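PDB 1OZ9: endoribonuclease YbeY from Aquifex aeolicus, which probably acts as a zinc-dependent, single-strand-specific endoribonuclease in the maturation of 16S rRNA and the quality control of ribosomes. Local coordinates for residues Glu55-Lys58 with Asp64-Thr67; Glu95-Glu100 with Glu106-Arg111. One frame throughout, in Å; residues are numbered along the deposited sequence.

Contact 1: residues Glu55-Lys58 with Asp64-Thr67; sequences ELNK and DKPT
The amide of Asn57 is the flat group here: the backbone oxygen of Lys65 meets its nitrogen edge, lying in the amide plane, while Thr67 lies over one face at that end, with CB 4.0 Å from Asn57 ND2. Lys65 CG stands off to the other side of the plane, 3.8 Å from the same ND2. The hydrogen bond from Asn57 ND2 to Lys65 O is 2.8 Å long and nearly straight at the hydrogen (171°), although the donor comes in above the carbonyl plane. Asparagine suits a buried helix position that must offer an N-H to an irregular backbone. Without the amide, as with an alanine here, Lys65 O would probably lose this donor and residues 65-67 would be held less firmly. At the solvent side, Lys58 (chi1 -177°) and Asp64 (chi1 -168°) place CG anti to the backbone N and run alongside each other, Lys58 CD 4.0 Å from Asp64 CG. The contact holds the connection to strand 69-78 against helix 50-61, whose Leu56 and Asn57 pack on Leu70. Residues 64-67 are thus tied to the helix by the Asn57 bond and the Arg54-Asp64 salt bridge, while Lys58 probably adds only a weaker attraction.

Contact 2: residues Glu95-Glu100 with Glu106-Arg111; sequences ERQARE and EEEVKR
Ala98 and Glu108 meet at the closest approach of the two helix backbones, their CB atoms 3.9 Å apart and their CA atoms 5.7 Å apart. The small methyl of Ala98 suits so close an approach. The carboxylate of Glu108 then reaches across to Gln97, where OE2 rests 3.6 Å from Gln97 CB and also lies close to the end of the Gln97 amide; the carboxylate and amide planes stand almost perpendicular, 86° apart. Its route is set by a CG anti to the backbone N (chi1 -178°) followed by a bend at chi2 (65°), which brings the carboxylate over toward Gln97. The aliphatic part of Glu108 packs on Ala94 and Leu101, while its polar end is buried. The second shell supplies a partner for that end: His103, in the turn between the helices, hydrogen-bonds to Glu108 OE1. Ser104 OG takes a hydrogen bond from Glu107 N, tying the same turn to the first turn of helix 105-120. Further out, Glu107 gathers Lys110 and Arg111 into a salt-bridge network along its own helix: Lys110 NZ approaches Glu107 OE1 on the syn side at 3.0 Å, and Arg111 NE lies at the anti lone pair of Glu107 OE2. Long basic chains one turn on suit this surface. For Glu108 the implication is different: burial would tend to raise its proton affinity, and the hydrogen bond with His103 is likely to offset this, so that one side chain joins both helices and their connecting turn.

In the fold
After strand 10-15, helix 22-35 and strand 41-48, the chain enters helix 50-61, and contact 1 closes the loop over the end of that helix and the residues after it, before strand 69-78. The chain then returns along strand 81-90 into helix 91-101, where contact 2 closes the turn 102-104 leading into helix 105-120. The two loops follow in series, neither nested nor crossed; the centres of contact 1 and contact 2 are about 19 Å apart. Contact 1 ties a helix to the approach to an edge strand, contact 2 one helix to the next. Both lie near the predicted zinc site: the side chain of Thr67 is about 9 Å from those of His115 and His119, and that of Glu108 about 8 Å from that of His115.

Contact 1: residues Glu55-Lys58 with Asp64-Thr67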
loop_
_atom_site.group_PDB
_atom_site.type_symbol
_atom_site.label_atom_id
_atom_site.label_comp_id
_atom_site.label_asym_id
_atom_site.label_seq_id
_atom_site.Cartn_x
_atom_site.Cartn_y
_atom_site.Cartn_z
ATOM N N GLU A 55 3.038 -9.965 -13.524
ATOM C CA GLU A 55 2.681 -11.362 -13.305
ATOM C C GLU A 55 1.597 -11.418 -12.237
ATOM O O GLU A 55 0.639 -12.170 -12.361
ATOM C CB GLU A 55 3.873 -12.212 -12.841
ATOM C CG GLU A 55 5.039 -12.351 -13.798
ATOM C CD GLU A 55 6.237 -13.021 -13.138
ATOM O OE1 GLU A 55 6.187 -13.253 -11.917
ATOM O OE2 GLU A 55 7.241 -13.299 -13.820
ATOM N N LEU A 56 1.756 -10.618 -11.192
ATOM C CA LEU A 56 0.782 -10.597 -10.101
ATOM C C LEU A 56 -0.599 -10.141 -10.582
ATOM O O LEU A 56 -1.626 -10.767 -10.265
ATOM C CB LEU A 56 1.262 -9.704 -8.966
ATOM C CG LEU A 56 2.470 -10.233 -8.192
ATOM C CD1 LEU A 56 2.965 -9.191 -7.169
ATOM C CD2 LEU A 56 2.155 -11.599 -7.537
ATOM N N ASN A 57 -0.613 -9.063 -11.364
ATOM C CA ASN A 57 -1.842 -8.507 -11.912
ATOM C C ASN A 57 -2.538 -9.531 -12.790
ATOM O O ASN A 57 -3.760 -9.672 -12.764
ATOM C CB ASN A 57 -1.507 -7.264 -12.734
ATOM C CG ASN A 57 -2.624 -6.214 -12.733
ATOM O OD1 ASN A 57 -3.583 -6.266 -11.937
ATOM N ND2 ASN A 57 -2.477 -5.231 -13.616
ATOM N N LYS A 58 -1.749 -10.259 -13.577
ATOM C CA LYS A 58 -2.304 -11.292 -14.439
ATOM C C LYS A 58 -2.886 -12.435 -13.627
ATOM O O LYS A 58 -4.011 -12.881 -13.858
ATOM C CB LYS A 58 -1.222 -11.853 -15.361
ATOM C CG LYS A 58 -1.727 -12.898 -16.365
ATOM C CD LYS A 58 -0.665 -13.305 -17.383
ATOM C CE LYS A 58 -1.326 -14.077 -18.547
ATOM N NZ LYS A 58 -0.366 -14.706 -19.500
ATOM N N ASP A 64 -3.369 -8.484 -17.669
ATOM C CA ASP A 64 -1.996 -8.664 -18.129
ATOM C C ASP A 64 -1.315 -7.343 -18.455
ATOM O O ASP A 64 -1.122 -6.997 -19.615
ATOM C CB ASP A 64 -1.965 -9.605 -19.338
ATOM C CG ASP A 64 -0.562 -10.058 -19.695
ATOM O OD1 ASP A 64 0.391 -9.717 -18.964
ATOM O OD2 ASP A 64 -0.324 -10.757 -20.693
ATOM N N LYS A 65 -0.953 -6.611 -17.409
ATOM C CA LYS A 65 -0.256 -5.352 -17.558
ATOM C C LYS A 65 0.284 -4.927 -16.198
ATOM O O LYS A 65 -0.176 -5.406 -15.160
ATOM C CB LYS A 65 -1.196 -4.283 -18.103
ATOM C CG LYS A 65 -2.397 -3.980 -17.199
ATOM C CD LYS A 65 -3.325 -2.967 -17.892
ATOM C CE LYS A 65 -4.809 -3.245 -17.582
ATOM N NZ LYS A 65 -5.753 -2.509 -18.493
ATOM N N PRO A 66 1.268 -4.042 -16.203
ATOM C CA PRO A 66 1.827 -3.530 -14.949
ATOM C C PRO A 66 0.827 -2.578 -14.321
ATOM O O PRO A 66 -0.128 -2.182 -14.996
ATOM C CB PRO A 66 3.058 -2.740 -15.397
ATOM C CG PRO A 66 3.244 -3.070 -16.862
ATOM C CD PRO A 66 1.920 -3.477 -17.400
ATOM N N THR A 67 1.027 -2.254 -13.052
ATOM C CA THR A 67 0.198 -1.279 -12.361
ATOM C C THR A 67 1.016 -0.667 -11.228
ATOM O O THR A 67 2.178 -1.051 -11.028
ATOM C CB THR A 67 -1.117 -1.922 -11.861
ATOM O OG1 THR A 67 -1.968 -0.895 -11.347
ATOM C CG2 THR A 67 -0.847 -2.837 -10.641
#

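Contact 2: residues Glu95-Glu100 with Glu106-Arg111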
loop_
_atom_site.group_PDB
_atom_site.type_symbol
_atom_site.label_atom_id
_atom_site.label_comp_id
_atom_site.label_asym_id
_atom_site.label_seq_id
_atom_site.Cartn_x
_atom_site.Cartn_y
_atom_site.Cartn_z
ATOM N N GLU A 95 7.639 5.675 -10.318
ATOM C CA GLU A 95 8.507 6.742 -10.852
ATOM C C GLU A 95 7.822 7.518 -11.974
ATOM O O GLU A 95 7.915 8.745 -12.028
ATOM C CB GLU A 95 9.860 6.204 -11.335
ATOM C CG GLU A 95 10.836 5.829 -10.222
ATOM C CD GLU A 95 12.151 5.308 -10.793
ATOM O OE1 GLU A 95 12.094 4.319 -11.566
ATOM O OE2 GLU A 95 13.223 5.903 -10.503
ATOM N N ARG A 96 7.134 6.800 -12.860
ATOM C CA ARG A 96 6.460 7.440 -13.987
ATOM C C ARG A 96 5.324 8.310 -13.515
ATOM O O ARG A 96 5.099 9.392 -14.059
ATOM C CB ARG A 96 5.916 6.422 -15.000
ATOM C CG ARG A 96 6.969 5.722 -15.843
ATOM C CD ARG A 96 6.390 4.740 -16.870
ATOM N NE ARG A 96 7.215 3.535 -16.934
ATOM C CZ ARG A 96 6.831 2.341 -16.478
ATOM N NH1 ARG A 96 5.621 2.172 -15.963
ATOM N NH2 ARG A 96 7.657 1.306 -16.566
ATOM N N GLN A 97 4.585 7.825 -12.523
ATOM C CA GLN A 97 3.457 8.585 -12.005
ATOM C C GLN A 97 3.951 9.824 -11.294
ATOM O O GLN A 97 3.404 10.924 -11.458
ATOM C CB GLN A 97 2.558 7.713 -11.081
ATOM C CG GLN A 97 1.699 6.752 -11.888
ATOM C CD GLN A 97 0.864 5.757 -11.066
ATOM O OE1 GLN A 97 0.807 5.809 -9.823
ATOM N NE2 GLN A 97 0.208 4.862 -11.775
ATOM N N ALA A 98 5.001 9.649 -10.509
ATOM C CA ALA A 98 5.588 10.778 -9.808
ATOM C C ALA A 98 5.985 11.826 -10.843
ATOM O O ALA A 98 5.746 13.003 -10.642
ATOM C CB ALA A 98 6.824 10.337 -8.978
ATOM N N ARG A 99 6.556 11.380 -11.959
ATOM C CA ARG A 99 6.968 12.303 -13.042
ATOM C C ARG A 99 5.729 13.003 -13.609
ATOM O O ARG A 99 5.714 14.221 -13.780
ATOM C CB ARG A 99 7.715 11.539 -14.149
ATOM C CG ARG A 99 8.046 12.356 -15.399
ATOM C CD ARG A 99 8.984 11.658 -16.410
ATOM N NE ARG A 99 8.284 10.659 -17.225
ATOM C CZ ARG A 99 8.575 9.356 -17.237
ATOM N NH1 ARG A 99 9.571 8.888 -16.491
ATOM N NH2 ARG A 99 7.880 8.527 -18.016
ATOM N N GLU A 100 4.682 12.228 -13.873
ATOM C CA GLU A 100 3.456 12.785 -14.449
ATOM C C GLU A 100 2.747 13.722 -13.480
ATOM O O GLU A 100 2.171 14.722 -13.890
ATOM C CB GLU A 100 2.514 11.657 -14.902
ATOM C CG GLU A 100 3.186 10.734 -15.914
ATOM C CD GLU A 100 2.423 9.444 -16.235
ATOM O OE1 GLU A 100 1.695 8.894 -15.363
ATOM O OE2 GLU A 100 2.588 8.970 -17.391
ATOM N N GLU A 106 9.467 9.474 -3.478
ATOM C CA GLU A 106 9.138 9.169 -2.082
ATOM C C GLU A 106 7.704 9.540 -1.824
ATOM O O GLU A 106 6.985 8.789 -1.183
ATOM C CB GLU A 106 10.026 9.913 -1.084
ATOM C CG GLU A 106 11.464 9.451 -1.135
ATOM C CD GLU A 106 12.309 9.922 0.042
ATOM O OE1 GLU A 106 11.766 10.497 1.016
ATOM O OE2 GLU A 106 13.536 9.714 -0.021
ATOM N N GLU A 107 7.284 10.698 -2.328
ATOM C CA GLU A 107 5.906 11.097 -2.110
ATOM C C GLU A 107 4.947 10.099 -2.772
ATOM O O GLU A 107 3.923 9.735 -2.178
ATOM C CB GLU A 107 5.646 12.519 -2.605
ATOM C CG GLU A 107 4.185 12.946 -2.466
ATOM C CD GLU A 107 3.718 13.140 -1.017
ATOM O OE1 GLU A 107 4.536 13.504 -0.140
ATOM O OE2 GLU A 107 2.508 12.935 -0.750
ATOM N N GLU A 108 5.287 9.622 -3.966
ATOM C CA GLU A 108 4.409 8.683 -4.673
ATOM C C GLU A 108 4.364 7.331 -3.955
ATOM O O GLU A 108 3.296 6.702 -3.805
ATOM C CB GLU A 108 4.832 8.528 -6.147
ATOM C CG GLU A 108 3.939 7.589 -6.978
ATOM C CD GLU A 108 2.506 8.101 -7.152
ATOM O OE1 GLU A 108 2.218 9.283 -6.808
ATOM O OE2 GLU A 108 1.656 7.316 -7.647
ATOM N N VAL A 109 5.521 6.873 -3.490
ATOM C CA VAL A 109 5.532 5.611 -2.777
ATOM C C VAL A 109 4.736 5.680 -1.470
ATOM O O VAL A 109 4.018 4.747 -1.115
ATOM C CB VAL A 109 6.973 5.131 -2.556
ATOM C CG1 VAL A 109 6.989 3.927 -1.598
ATOM C CG2 VAL A 109 7.568 4.783 -3.937
ATOM N N LYS A 110 4.889 6.777 -0.752
ATOM C CA LYS A 110 4.153 7.005 0.489
ATOM C C LYS A 110 2.637 6.952 0.228
ATOM O O LYS A 110 1.866 6.280 0.953
ATOM C CB LYS A 110 4.521 8.367 1.093
ATOM C CG LYS A 110 3.760 8.710 2.401
ATOM C CD LYS A 110 4.206 10.062 2.982
ATOM C CE LYS A 110 3.679 11.213 2.167
ATOM N NZ LYS A 110 4.162 12.554 2.654
ATOM N N ARG A 111 2.220 7.627 -0.828
ATOM C CA ARG A 111 0.807 7.678 -1.188
ATOM C C ARG A 111 0.268 6.305 -1.595
ATOM O O ARG A 111 -0.891 5.959 -1.296
ATOM C CB ARG A 111 0.587 8.692 -2.301
ATOM C CG ARG A 111 0.631 10.170 -1.808
ATOM C CD ARG A 111 0.431 11.194 -2.930
ATOM N NE ARG A 111 0.852 12.556 -2.599
ATOM C CZ ARG A 111 0.525 13.648 -3.332
ATOM N NH1 ARG A 111 -0.254 13.529 -4.408
ATOM N NH2 ARG A 111 0.968 14.866 -2.989
#